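Local atomic coordinates of bottromycin amidohydrolase (Streptomyces purpureus, PDB entry 6I5S), a protein that probably hydrolyses an amide bond next to a thiazoline in a bottromycin precursor, as a zinc-dependent amidohydrolase acting as gatekeeper of the biosynthetic pathway. Residues A[284-289]-A[351-356]; A[290-295]-A[450-455]. One frame throughout, in Å; residues are numbered along the deposited sequence.

Interaction 1 of 2, residues A[284-289]-A[351-356]; sequences RFTRPS and NPFVVA
F353 reaches across to T286 and P288, joining two loops: the one that leads into helix 290-295 and the one that leads into helix 358-369. Its CB meets the methyl CG2 of T286 at 3.6 Å, the two side chains crossing at about a right angle. T286 turns that methyl to F353 because CG2 stands anti to the backbone N, while its OG1 goes the other way, to a hydrogen bond with E282. The F353 ring then runs out across P288. CB of P288 sits over its centre, 3.6 Å from the centroid and 5° off the ring normal, a well-centred CH-pi contact. From CG to CZ, every ring atom therefore lies at a similar distance from that one carbon, CZ at 3.8 Å. CD1 and CE1 also meet CA of P288, and CE1 comes within 4.0 Å of the backbone N of S289. Helix 301-313 packs on the same side chain through W304 and A308. F353 is the third residue of a type II beta turn closed by V354 N to N351 O at 3.0 Å, and its positive phi of 67° is unusual for a residue with a side chain. An alanine here removes the ring, which would probably open a gap against the proline and leave P288 CB without its CH-pi partner. The one polar link found between the segments is a water within hydrogen-bonding distance of O of T286 (2.8 Å) and O of F353 (2.9 Å); cohesion otherwise rests on dispersion and the CH-pi contact.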
loop_
_atom_site.group_PDB
_atom_site.type_symbol
_atom_site.label_atom_id
_atom_site.label_comp_id
_atom_site.label_asym_id
_atom_site.label_seq_id
_atom_site.Cartn_x
_atom_site.Cartn_y
_atom_site.Cartn_z
ATOM N N ARG A 284 17.863 2.330 12.175
ATOM C CA ARG A 284 17.153 3.329 12.971
ATOM C C ARG A 284 15.635 3.262 12.749
ATOM O O ARG A 284 14.856 3.262 13.715
ATOM C CB ARG A 284 17.689 4.730 12.645
ATOM C CG ARG A 284 16.896 5.830 13.285
ATOM C CD ARG A 284 17.598 7.210 13.262
ATOM N NE ARG A 284 17.185 7.955 14.441
ATOM C CZ ARG A 284 17.886 8.052 15.563
ATOM N NH1 ARG A 284 19.102 7.523 15.659
ATOM N NH2 ARG A 284 17.379 8.722 16.583
ATOM N N PHE A 285 15.187 3.232 11.478
ATOM C CA PHE A 285 13.758 3.213 11.191
ATOM C C PHE A 285 13.228 1.842 10.812
ATOM O O PHE A 285 12.041 1.589 11.016
ATOM C CB PHE A 285 13.434 4.208 10.069
ATOM C CG PHE A 285 13.700 5.646 10.481
ATOM C CD1 PHE A 285 12.895 6.258 11.435
ATOM C CD2 PHE A 285 14.794 6.341 9.967
ATOM C CE1 PHE A 285 13.157 7.545 11.870
ATOM C CE2 PHE A 285 15.065 7.632 10.384
ATOM C CZ PHE A 285 14.249 8.243 11.323
ATOM N N THR A 286 14.066 0.968 10.248
ATOM C CA THR A 286 13.604 -0.350 9.798
ATOM C C THR A 286 13.549 -1.328 10.961
ATOM O O THR A 286 12.659 -2.201 11.003
ATOM C CB THR A 286 14.542 -0.858 8.682
ATOM O OG1 THR A 286 14.513 0.059 7.593
ATOM C CG2 THR A 286 14.148 -2.257 8.149
ATOM N N ARG A 287 14.527 -1.221 11.858
ATOM C CA ARG A 287 14.615 -1.987 13.093
ATOM C C ARG A 287 14.514 -3.494 12.845
ATOM O O ARG A 287 13.680 -4.179 13.432
ATOM C CB ARG A 287 13.562 -1.524 14.092
ATOM C CG ARG A 287 13.401 0.011 14.103
ATOM C CD ARG A 287 13.483 0.635 15.411
ATOM N NE ARG A 287 12.727 -0.054 16.434
ATOM C CZ ARG A 287 13.237 -0.658 17.494
ATOM N NH1 ARG A 287 14.550 -0.639 17.719
ATOM N NH2 ARG A 287 12.408 -1.270 18.340
ATOM N N PRO A 288 15.375 -4.038 11.993
ATOM C CA PRO A 288 15.404 -5.489 11.861
ATOM C C PRO A 288 15.704 -6.116 13.220
ATOM O O PRO A 288 16.526 -5.623 13.988
ATOM C CB PRO A 288 16.516 -5.738 10.839
ATOM C CG PRO A 288 17.370 -4.562 10.941
ATOM C CD PRO A 288 16.471 -3.408 11.241
ATOM N N SER A 289 15.039 -7.227 13.506
ATOM C CA SER A 289 15.197 -7.873 14.795
ATOM C C SER A 289 14.773 -9.321 14.659
ATOM O O SER A 289 14.088 -9.703 13.706
ATOM C CB SER A 289 14.357 -7.172 15.869
ATOM O OG SER A 289 12.962 -7.230 15.536
ATOM N N ASN A 351 8.815 -7.172 1.062
ATOM C CA ASN A 351 10.267 -7.000 1.036
ATOM C C ASN A 351 10.809 -7.170 2.449
ATOM O O ASN A 351 10.070 -6.970 3.438
ATOM C CB ASN A 351 10.643 -5.610 0.537
ATOM C CG ASN A 351 10.565 -5.460 -0.962
ATOM O OD1 ASN A 351 9.978 -6.281 -1.626
ATOM N ND2 ASN A 351 11.120 -4.368 -1.488
ATOM N N PRO A 352 12.087 -7.540 2.595
ATOM C CA PRO A 352 12.597 -7.803 3.940
ATOM C C PRO A 352 12.385 -6.662 4.926
ATOM O O PRO A 352 12.708 -5.503 4.652
ATOM C CB PRO A 352 14.064 -8.089 3.677
ATOM C CG PRO A 352 14.095 -8.715 2.267
ATOM C CD PRO A 352 13.069 -7.930 1.544
ATOM N N PHE A 353 11.749 -6.996 6.050
ATOM C CA PHE A 353 11.466 -6.094 7.167
ATOM C C PHE A 353 10.471 -4.996 6.829
ATOM O O PHE A 353 10.354 -4.018 7.576
ATOM C CB PHE A 353 12.788 -5.539 7.715
ATOM C CG PHE A 353 13.633 -6.637 8.236
ATOM C CD1 PHE A 353 13.236 -7.333 9.368
ATOM C CD2 PHE A 353 14.745 -7.054 7.558
ATOM C CE1 PHE A 353 13.973 -8.398 9.844
ATOM C CE2 PHE A 353 15.491 -8.124 8.041
ATOM C CZ PHE A 353 15.097 -8.788 9.177
ATOM N N VAL A 354 9.696 -5.174 5.753
ATOM C CA VAL A 354 8.563 -4.304 5.430
ATOM C C VAL A 354 7.301 -5.119 5.688
ATOM O O VAL A 354 6.931 -5.953 4.862
ATOM C CB VAL A 354 8.634 -3.785 4.011
ATOM C CG1 VAL A 354 7.543 -2.744 3.804
ATOM C CG2 VAL A 354 10.031 -3.184 3.743
ATOM N N VAL A 355 6.683 -4.912 6.852
ATOM C CA VAL A 355 5.608 -5.778 7.338
ATOM C C VAL A 355 4.278 -5.168 6.939
ATOM O O VAL A 355 3.981 -4.026 7.299
ATOM C CB VAL A 355 5.680 -5.961 8.861
ATOM C CG1 VAL A 355 4.500 -6.853 9.392
ATOM C CG2 VAL A 355 7.009 -6.596 9.276
ATOM N N ALA A 356 3.455 -5.948 6.223
ATOM C CA ALA A 356 2.118 -5.484 5.839
ATOM C C ALA A 356 1.331 -4.983 7.060
ATOM O O ALA A 356 1.094 -5.720 8.021
ATOM C CB ALA A 356 1.330 -6.621 5.145
HETATM O O HOH W 1 10.507 -3.897 10.497
#

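Interaction 2 of 2, residues A[290-295]-A[450-455]; sequences RAVLQA and SAWARG
This is a buried, wholly apolar contact in which the short helix 290-295 packs against W452, in the loop that follows helix 431-444 near the end of the modelled chain. One corner of the indole's six-membered ring does the touching. Its CZ3 meets CB of A295 at 4.1 Å, with the methyl at the ring edge and near its plane; CG2 of V292 comes to the same carbon obliquely, at 4.4 Å. V292 and A295, three residues apart, fall on neighbouring turns of one helix flank. W452 reaches them with CG anti to the backbone N (chi1 -164°), which carries the indole toward the helix. Its NE1 bonds to O of A456, while W438 of helix 431-444 meets the indole edge-to-face and P459 packs on both W452 and V292. Helix 290-295 is also tied to helix 431-444 and its end, through Q294 NE2 to O of A445 and O of A295 to R441. No hydrogen bond joins the two segments themselves, so the contact rests on hydrophobic burial and fit, while the NE1 bond gives the buried N-H a partner and probably limits how the ring can turn.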
loop_
_atom_site.group_PDB
_atom_site.type_symbol
_atom_site.label_atom_id
_atom_site.label_comp_id
_atom_site.label_asym_id
_atom_site.label_seq_id
_atom_site.Cartn_x
_atom_site.Cartn_y
_atom_site.Cartn_z
ATOM N N ARG A 290 15.168 -10.114 15.651
ATOM C CA ARG A 290 14.692 -11.491 15.741
ATOM C C ARG A 290 13.179 -11.536 15.864
ATOM O O ARG A 290 12.540 -12.455 15.348
ATOM C CB ARG A 290 15.338 -12.197 16.937
ATOM C CG ARG A 290 14.835 -13.614 17.207
ATOM C CD ARG A 290 15.461 -14.227 18.481
ATOM N NE ARG A 290 16.927 -14.258 18.419
ATOM C CZ ARG A 290 17.749 -13.472 19.117
ATOM N NH1 ARG A 290 17.276 -12.572 19.973
ATOM N NH2 ARG A 290 19.066 -13.594 18.963
ATOM N N ALA A 291 12.581 -10.561 16.547
ATOM C CA ALA A 291 11.132 -10.610 16.722
ATOM C C ALA A 291 10.423 -10.406 15.392
ATOM O O ALA A 291 9.471 -11.124 15.081
ATOM C CB ALA A 291 10.691 -9.562 17.753
ATOM N N VAL A 292 10.911 -9.466 14.554
ATOM C CA VAL A 292 10.260 -9.251 13.268
ATOM C C VAL A 292 10.481 -10.443 12.351
ATOM O O VAL A 292 9.581 -10.843 11.614
ATOM C CB VAL A 292 10.729 -7.942 12.617
ATOM C CG1 VAL A 292 10.044 -7.801 11.259
ATOM C CG2 VAL A 292 10.364 -6.797 13.450
ATOM N N LEU A 293 11.670 -11.046 12.383
ATOM C CA LEU A 293 11.876 -12.261 11.600
ATOM C C LEU A 293 10.943 -13.382 12.030
ATOM O O LEU A 293 10.486 -14.164 11.191
ATOM C CB LEU A 293 13.321 -12.722 11.713
ATOM C CG LEU A 293 14.360 -11.943 10.966
ATOM C CD1 LEU A 293 15.769 -12.334 11.483
ATOM C CD2 LEU A 293 14.224 -12.220 9.482
ATOM N N GLN A 294 10.692 -13.523 13.337
ATOM C CA GLN A 294 9.748 -14.532 13.788
ATOM C C GLN A 294 8.360 -14.256 13.223
ATOM O O GLN A 294 7.591 -15.193 12.945
ATOM C CB GLN A 294 9.722 -14.557 15.326
ATOM C CG GLN A 294 8.874 -15.656 15.915
ATOM C CD GLN A 294 9.378 -17.033 15.545
ATOM O OE1 GLN A 294 10.448 -17.453 15.974
ATOM N NE2 GLN A 294 8.613 -17.735 14.736
ATOM N N ALA A 295 8.036 -12.978 13.017
ATOM C CA ALA A 295 6.710 -12.589 12.560
ATOM C C ALA A 295 6.535 -12.767 11.060
ATOM O O ALA A 295 5.388 -12.844 10.590
ATOM C CB ALA A 295 6.432 -11.145 12.951
ATOM N N SER A 450 2.493 -10.673 23.117
ATOM C CA SER A 450 2.901 -9.611 24.020
ATOM C C SER A 450 4.190 -8.926 23.577
ATOM O O SER A 450 4.530 -7.868 24.118
ATOM C CB SER A 450 3.044 -10.193 25.431
ATOM O OG SER A 450 3.948 -11.276 25.412
ATOM N N ALA A 451 4.919 -9.498 22.623
ATOM C CA ALA A 451 6.121 -8.858 22.102
ATOM C C ALA A 451 5.837 -7.711 21.134
ATOM O O ALA A 451 6.782 -6.976 20.785
ATOM C CB ALA A 451 6.982 -9.898 21.397
ATOM N N TRP A 452 4.586 -7.548 20.653
ATOM C CA TRP A 452 4.296 -6.545 19.624
ATOM C C TRP A 452 2.876 -6.001 19.833
ATOM O O TRP A 452 1.881 -6.417 19.177
ATOM C CB TRP A 452 4.463 -7.099 18.202
ATOM C CG TRP A 452 4.551 -6.050 17.121
ATOM C CD1 TRP A 452 4.163 -4.722 17.181
ATOM C CD2 TRP A 452 5.087 -6.235 15.812
ATOM N NE1 TRP A 452 4.474 -4.085 16.005
ATOM C CE2 TRP A 452 5.003 -4.993 15.139
ATOM C CE3 TRP A 452 5.611 -7.332 15.131
ATOM C CZ2 TRP A 452 5.443 -4.823 13.849
ATOM C CZ3 TRP A 452 6.029 -7.162 13.844
ATOM C CH2 TRP A 452 5.968 -5.914 13.220
ATOM N N ALA A 453 2.766 -5.009 20.728
ATOM C CA ALA A 453 1.459 -4.415 21.004
ATOM C C ALA A 453 0.915 -3.691 19.782
ATOM O O ALA A 453 1.652 -3.037 19.030
ATOM C CB ALA A 453 1.545 -3.435 22.165
ATOM N N ARG A 454 -0.393 -3.804 19.561
ATOM C CA ARG A 454 -0.994 -3.101 18.446
ATOM C C ARG A 454 -0.795 -1.599 18.602
ATOM O O ARG A 454 -0.999 -1.033 19.699
ATOM C CB ARG A 454 -2.496 -3.449 18.373
ATOM C CG ARG A 454 -3.153 -2.888 17.171
ATOM C CD ARG A 454 -4.592 -3.427 16.944
ATOM N NE ARG A 454 -5.498 -2.889 17.939
ATOM C CZ ARG A 454 -6.094 -1.704 17.845
ATOM N NH1 ARG A 454 -5.899 -0.918 16.795
ATOM N NH2 ARG A 454 -6.936 -1.322 18.786
ATOM N N GLY A 455 -0.398 -0.958 17.499
ATOM C CA GLY A 455 -0.048 0.458 17.477
ATOM C C GLY A 455 1.445 0.748 17.450
ATOM O O GLY A 455 1.844 1.850 17.031
#

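Overall arrangement
The centres of interactions 1 and 2 lie about 11 Å apart on the same side of the chain's centre, and the two contacts touch. Residues 284-289 run straight into 290-295, with S289 as N-cap of that short helix, its OG bonded to N of V292. Along the chain come 284-289, 290-295, 351-356 and 450-455, so the pairings interleave. V292 and L293 pack on F353, and V355 meets V292 and W452, making one continuous hydrophobic patch to which W304 of helix 301-313 also contributes. The helix, the 351-356 loop, which begins three residues after zinc ligand D348, and the C-terminal segment thus meet around V292, bringing together parts of the enzyme distant in sequence.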